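Leucine--tRNA ligase (Agrobacterium radiobacter, PDB 5AH5) probably charges tRNA(Leu) with L-leucine at the expense of ATP, yielding leucyl-tRNA(Leu), AMP and diphosphate. Local coordinates at residues Q2-H5 against R6-D9; F138-L141 against Y142-L146. All coordinates share one frame; numbering follows the deposited sequence.

Overall arrangement
Both contacts are local ones, at opposite kinds of helix end: contact 1 (2-5 with 6-9) starts helix 5-19 at the very beginning of the model, and contact 2 (138-141 with 142-146) finishes helix 128-143 further along the chain. Their centres lie 54 Å apart, the nearest atoms about 41 Å, and they share no helix or sheet. Contact 1 fastens the N-terminus to helix 720-729 of the anticodon-binding domain; the nearest atom of contact 1 is about 10 Å from the bound tRNA. Contact 2 turns the chain into strand 147-151, beside strand 425-432, which ends at the zinc ligand C432. Each thus ties a helix end to distant parts of the sequence.

Contact 1. Residues Q2-H5 against R6-D9; sequences QYDH and RSRD
Y3 reaches across the first turn of the helix to D9: its OH donates to D9 OD1 at 2.8 Å, using the anti lone pair of that oxygen, which lies at the edge of the ring. Ring and carboxylate planes are 39° apart. With CG anti to the backbone N (chi1 172°), the ring is brought to both R8 and D9, and Y3 CE1 comes obliquely to within 3.3 Å of R8 CB. D4 is the N-cap residue. Its OD2 receives S7 OG in a short 2.5 Å bond that arrives from well above the carboxylate plane, while its carbonyl O takes R8 N at 2.8 Å and, weakly, S7 N. D4 OD1 reaches the backbone N of R6 through a water, which also accepts from R6 NH1 (2.6 Å). D9 N to H5 O, at 3.1 Å, continues the helix. The same water sits over the centre of the H5 ring. H5 and R6 run side by side, ring and guanidinium 32° apart, with H5 NE2 over one guanidinium face, offset toward its rim. That NE2 is bonded to the backbone O of Q588, just as D9 OD2 is to A592 N, at the start of helix 592-601. Y3 packs on H721, I722 and E725 of helix 720-729; R8 forms a salt bridge with E725, and R620 of helix 617-632 holds the Y3 carbonyl.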
loop_
_atom_site.group_PDB
_atom_site.type_symbol
_atom_site.label_atom_id
_atom_site.label_comp_id
_atom_site.label_asym_id
_atom_site.label_seq_id
_atom_site.Cartn_x
_atom_site.Cartn_y
_atom_site.Cartn_z
ATOM N N GLN B 2 30.468 19.573 -12.756
ATOM C CA GLN B 2 31.133 20.545 -11.813
ATOM C C GLN B 2 30.393 20.822 -10.459
ATOM O O GLN B 2 31.014 21.355 -9.527
ATOM C CB GLN B 2 31.452 21.866 -12.525
ATOM C CG GLN B 2 32.040 22.917 -11.587
ATOM C CD GLN B 2 32.973 23.878 -12.262
ATOM O OE1 GLN B 2 34.141 24.004 -11.869
ATOM N NE2 GLN B 2 32.473 24.567 -13.278
ATOM N N TYR B 3 29.098 20.507 -10.336
ATOM C CA TYR B 3 28.486 20.474 -8.982
ATOM C C TYR B 3 29.155 19.337 -8.196
ATOM O O TYR B 3 29.096 18.177 -8.602
ATOM C CB TYR B 3 26.976 20.235 -9.046
ATOM C CG TYR B 3 26.322 20.012 -7.694
ATOM C CD1 TYR B 3 26.335 21.021 -6.726
ATOM C CD2 TYR B 3 25.739 18.759 -7.361
ATOM C CE1 TYR B 3 25.742 20.845 -5.485
ATOM C CE2 TYR B 3 25.168 18.556 -6.107
ATOM C CZ TYR B 3 25.137 19.617 -5.188
ATOM O OH TYR B 3 24.596 19.444 -3.967
ATOM N N ASP B 4 29.802 19.693 -7.101
ATOM C CA ASP B 4 30.474 18.745 -6.208
ATOM C C ASP B 4 29.485 18.186 -5.171
ATOM O O ASP B 4 29.428 18.611 -4.017
ATOM C CB ASP B 4 31.649 19.447 -5.544
ATOM C CG ASP B 4 32.444 18.551 -4.587
ATOM O OD1 ASP B 4 32.517 17.320 -4.746
ATOM O OD2 ASP B 4 33.048 19.131 -3.683
ATOM N N HIS B 5 28.712 17.204 -5.620
ATOM C CA HIS B 5 27.696 16.530 -4.788
ATOM C C HIS B 5 28.286 15.848 -3.518
ATOM O O HIS B 5 27.609 15.764 -2.521
ATOM C CB HIS B 5 26.909 15.489 -5.654
ATOM C CG HIS B 5 27.779 14.463 -6.311
ATOM N ND1 HIS B 5 28.206 14.561 -7.620
ATOM C CD2 HIS B 5 28.326 13.326 -5.826
ATOM C CE1 HIS B 5 28.957 13.517 -7.924
ATOM N NE2 HIS B 5 29.064 12.758 -6.843
ATOM N N ARG B 6 29.531 15.371 -3.603
ATOM C CA ARG B 6 30.197 14.636 -2.519
ATOM C C ARG B 6 30.465 15.520 -1.292
ATOM O O ARG B 6 30.660 15.000 -0.222
ATOM C CB ARG B 6 31.507 14.011 -2.984
ATOM C CG ARG B 6 31.399 12.829 -3.941
ATOM C CD ARG B 6 32.800 12.409 -4.413
ATOM N NE ARG B 6 32.825 11.473 -5.544
ATOM C CZ ARG B 6 32.682 11.809 -6.834
ATOM N NH1 ARG B 6 32.472 13.071 -7.213
ATOM N NH2 ARG B 6 32.729 10.865 -7.772
ATOM N N SER B 7 30.510 16.839 -1.439
ATOM C CA SER B 7 30.475 17.694 -0.268
ATOM C C SER B 7 29.205 18.505 -0.196
ATOM O O SER B 7 28.750 18.781 0.906
ATOM C CB SER B 7 31.724 18.583 -0.194
ATOM O OG SER B 7 31.952 19.250 -1.406
ATOM N N ARG B 8 28.601 18.868 -1.339
ATOM C CA ARG B 8 27.526 19.861 -1.306
ATOM C C ARG B 8 26.205 19.288 -0.909
ATOM O O ARG B 8 25.419 19.984 -0.254
ATOM C CB ARG B 8 27.445 20.667 -2.628
ATOM C CG ARG B 8 28.687 21.561 -2.878
ATOM C CD ARG B 8 29.015 22.592 -1.784
ATOM N NE ARG B 8 28.085 23.705 -1.833
ATOM C CZ ARG B 8 28.058 24.769 -1.008
ATOM N NH1 ARG B 8 28.878 24.906 -0.006
ATOM N NH2 ARG B 8 27.144 25.729 -1.200
ATOM N N ASP B 9 25.923 18.046 -1.290
ATOM C CA ASP B 9 24.665 17.391 -0.861
ATOM C C ASP B 9 24.553 17.469 0.663
ATOM O O ASP B 9 23.513 17.898 1.219
ATOM C CB ASP B 9 24.585 15.904 -1.321
ATOM C CG ASP B 9 24.303 15.750 -2.819
ATOM O OD1 ASP B 9 24.146 16.766 -3.524
ATOM O OD2 ASP B 9 24.268 14.623 -3.325
HETATM O O HOH W 1 31.490 15.244 -6.238
#

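Contact 2. Residues F138-L141 against Y142-L146; sequences FLDL and YRKGL
D140 and K144, one helical turn apart, form a salt bridge in which K144 NZ donates to D140 OD1 at 2.8 Å, on the syn lone pair of that oxygen. The bridge sits where helix 128-143 ends in a Schellman motif. K144 is bent at chi2, chi3 and chi4, which folds the chain back so that CE also lies near D140 OD1; D140 CG, anti to its own N, swings the carboxylate out to meet it. The other oxygen, OD2, is bonded to Y549 OH, so two partners fix the carboxylate. Y142 N to F138 O and R143 N to L139 O continue the helical ladder, the second nearly straight at 178°, and K144 N closes the last regular turn on D140 O at 3.0 Å. G145, with a positive phi of 80°, then reverses the chain: G145 N bonds Y142 O (3.1 Å), and L146 N reaches back to L141 O in a weak bond of 2.8 Å, bent to 126°.

From here the chain enters strand 147-151, whose I147 packs on L141 and F138. F138 also touches I427, P428 and I429 of strand 425-432, and W189 meets the rings of both F138 and Y142, edge-to-face in the first case. Y142 OH is hydrogen-bonded to T437 OG1, and the side chain of Y142 lies about 10 Å from that of the zinc ligand C435. Across the turn the side chains of L141 and L146 pack together obliquely, the apolar contact of a Schellman motif, with L146 CB 4.1 Å from L141 CB.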
loop_
_atom_site.group_PDB
_atom_site.type_symbol
_atom_site.label_atom_id
_atom_site.label_comp_id
_atom_site.label_asym_id
_atom_site.label_seq_id
_atom_site.Cartn_x
_atom_site.Cartn_y
_atom_site.Cartn_z
ATOM N N PHE B 138 -3.190 -4.878 22.643
ATOM C CA PHE B 138 -3.564 -6.312 22.613
ATOM C C PHE B 138 -4.534 -6.608 23.747
ATOM O O PHE B 138 -5.554 -7.285 23.534
ATOM C CB PHE B 138 -2.332 -7.163 22.711
ATOM C CG PHE B 138 -2.601 -8.638 22.744
ATOM C CD1 PHE B 138 -3.068 -9.270 23.912
ATOM C CD2 PHE B 138 -2.297 -9.438 21.643
ATOM C CE1 PHE B 138 -3.305 -10.644 23.922
ATOM C CE2 PHE B 138 -2.486 -10.808 21.685
ATOM C CZ PHE B 138 -3.007 -11.403 22.813
ATOM N N LEU B 139 -4.231 -6.094 24.942
ATOM C CA LEU B 139 -5.088 -6.388 26.127
ATOM C C LEU B 139 -6.450 -5.747 26.033
ATOM O O LEU B 139 -7.468 -6.353 26.443
ATOM C CB LEU B 139 -4.380 -6.016 27.435
ATOM C CG LEU B 139 -3.205 -6.952 27.707
ATOM C CD1 LEU B 139 -2.429 -6.496 28.926
ATOM C CD2 LEU B 139 -3.666 -8.398 27.893
ATOM N N ASP B 140 -6.505 -4.555 25.443
ATOM C CA ASP B 140 -7.842 -3.942 25.129
ATOM C C ASP B 140 -8.662 -4.795 24.169
ATOM O O ASP B 140 -9.827 -5.169 24.458
ATOM C CB ASP B 140 -7.682 -2.492 24.712
ATOM C CG ASP B 140 -8.981 -1.699 24.779
ATOM O OD1 ASP B 140 -9.904 -2.058 25.539
ATOM O OD2 ASP B 140 -9.087 -0.712 24.015
ATOM N N LEU B 141 -8.052 -5.238 23.078
ATOM C CA LEU B 141 -8.776 -6.091 22.131
ATOM C C LEU B 141 -9.153 -7.436 22.742
ATOM O O LEU B 141 -10.221 -7.998 22.420
ATOM C CB LEU B 141 -7.971 -6.293 20.842
ATOM C CG LEU B 141 -8.146 -5.175 19.772
ATOM C CD1 LEU B 141 -7.633 -3.792 20.169
ATOM C CD2 LEU B 141 -7.439 -5.650 18.511
ATOM N N TYR B 142 -8.268 -7.973 23.603
ATOM C CA TYR B 142 -8.587 -9.185 24.368
ATOM C C TYR B 142 -9.776 -8.985 25.314
ATOM O O TYR B 142 -10.720 -9.758 25.249
ATOM C CB TYR B 142 -7.360 -9.672 25.151
ATOM C CG TYR B 142 -7.608 -10.906 26.002
ATOM C CD1 TYR B 142 -8.029 -12.126 25.444
ATOM C CD2 TYR B 142 -7.417 -10.850 27.372
ATOM C CE1 TYR B 142 -8.270 -13.249 26.244
ATOM C CE2 TYR B 142 -7.644 -11.950 28.177
ATOM C CZ TYR B 142 -8.067 -13.131 27.615
ATOM O OH TYR B 142 -8.235 -14.161 28.473
ATOM N N ARG B 143 -9.758 -7.955 26.165
ATOM C CA ARG B 143 -10.967 -7.637 26.998
ATOM C C ARG B 143 -12.283 -7.451 26.231
ATOM O O ARG B 143 -13.321 -7.838 26.716
ATOM C CB ARG B 143 -10.762 -6.393 27.861
ATOM C CG ARG B 143 -9.696 -6.594 28.922
ATOM C CD ARG B 143 -9.734 -5.586 30.066
ATOM N NE ARG B 143 -8.805 -6.015 31.131
ATOM C CZ ARG B 143 -9.041 -6.992 32.032
ATOM N NH1 ARG B 143 -10.198 -7.675 32.046
ATOM N NH2 ARG B 143 -8.112 -7.295 32.941
ATOM N N LYS B 144 -12.243 -6.869 25.041
ATOM C CA LYS B 144 -13.476 -6.640 24.277
ATOM C C LYS B 144 -13.848 -7.802 23.375
ATOM O O LYS B 144 -14.752 -7.668 22.566
ATOM C CB LYS B 144 -13.387 -5.361 23.424
ATOM C CG LYS B 144 -12.916 -4.112 24.156
ATOM C CD LYS B 144 -13.963 -3.508 25.063
ATOM C CE LYS B 144 -13.334 -2.808 26.272
ATOM N NZ LYS B 144 -12.595 -1.573 25.903
ATOM N N GLY B 145 -13.143 -8.927 23.455
ATOM C CA GLY B 145 -13.481 -10.088 22.644
ATOM C C GLY B 145 -12.999 -10.076 21.199
ATOM O O GLY B 145 -13.272 -11.007 20.488
ATOM N N LEU B 146 -12.249 -9.069 20.766
ATOM C CA LEU B 146 -11.721 -9.052 19.387
ATOM C C LEU B 146 -10.534 -9.986 19.227
ATOM O O LEU B 146 -10.372 -10.596 18.186
ATOM C CB LEU B 146 -11.362 -7.631 18.970
ATOM C CG LEU B 146 -12.666 -6.833 18.828
ATOM C CD1 LEU B 146 -12.499 -5.413 19.320
ATOM C CD2 LEU B 146 -13.181 -6.918 17.408
#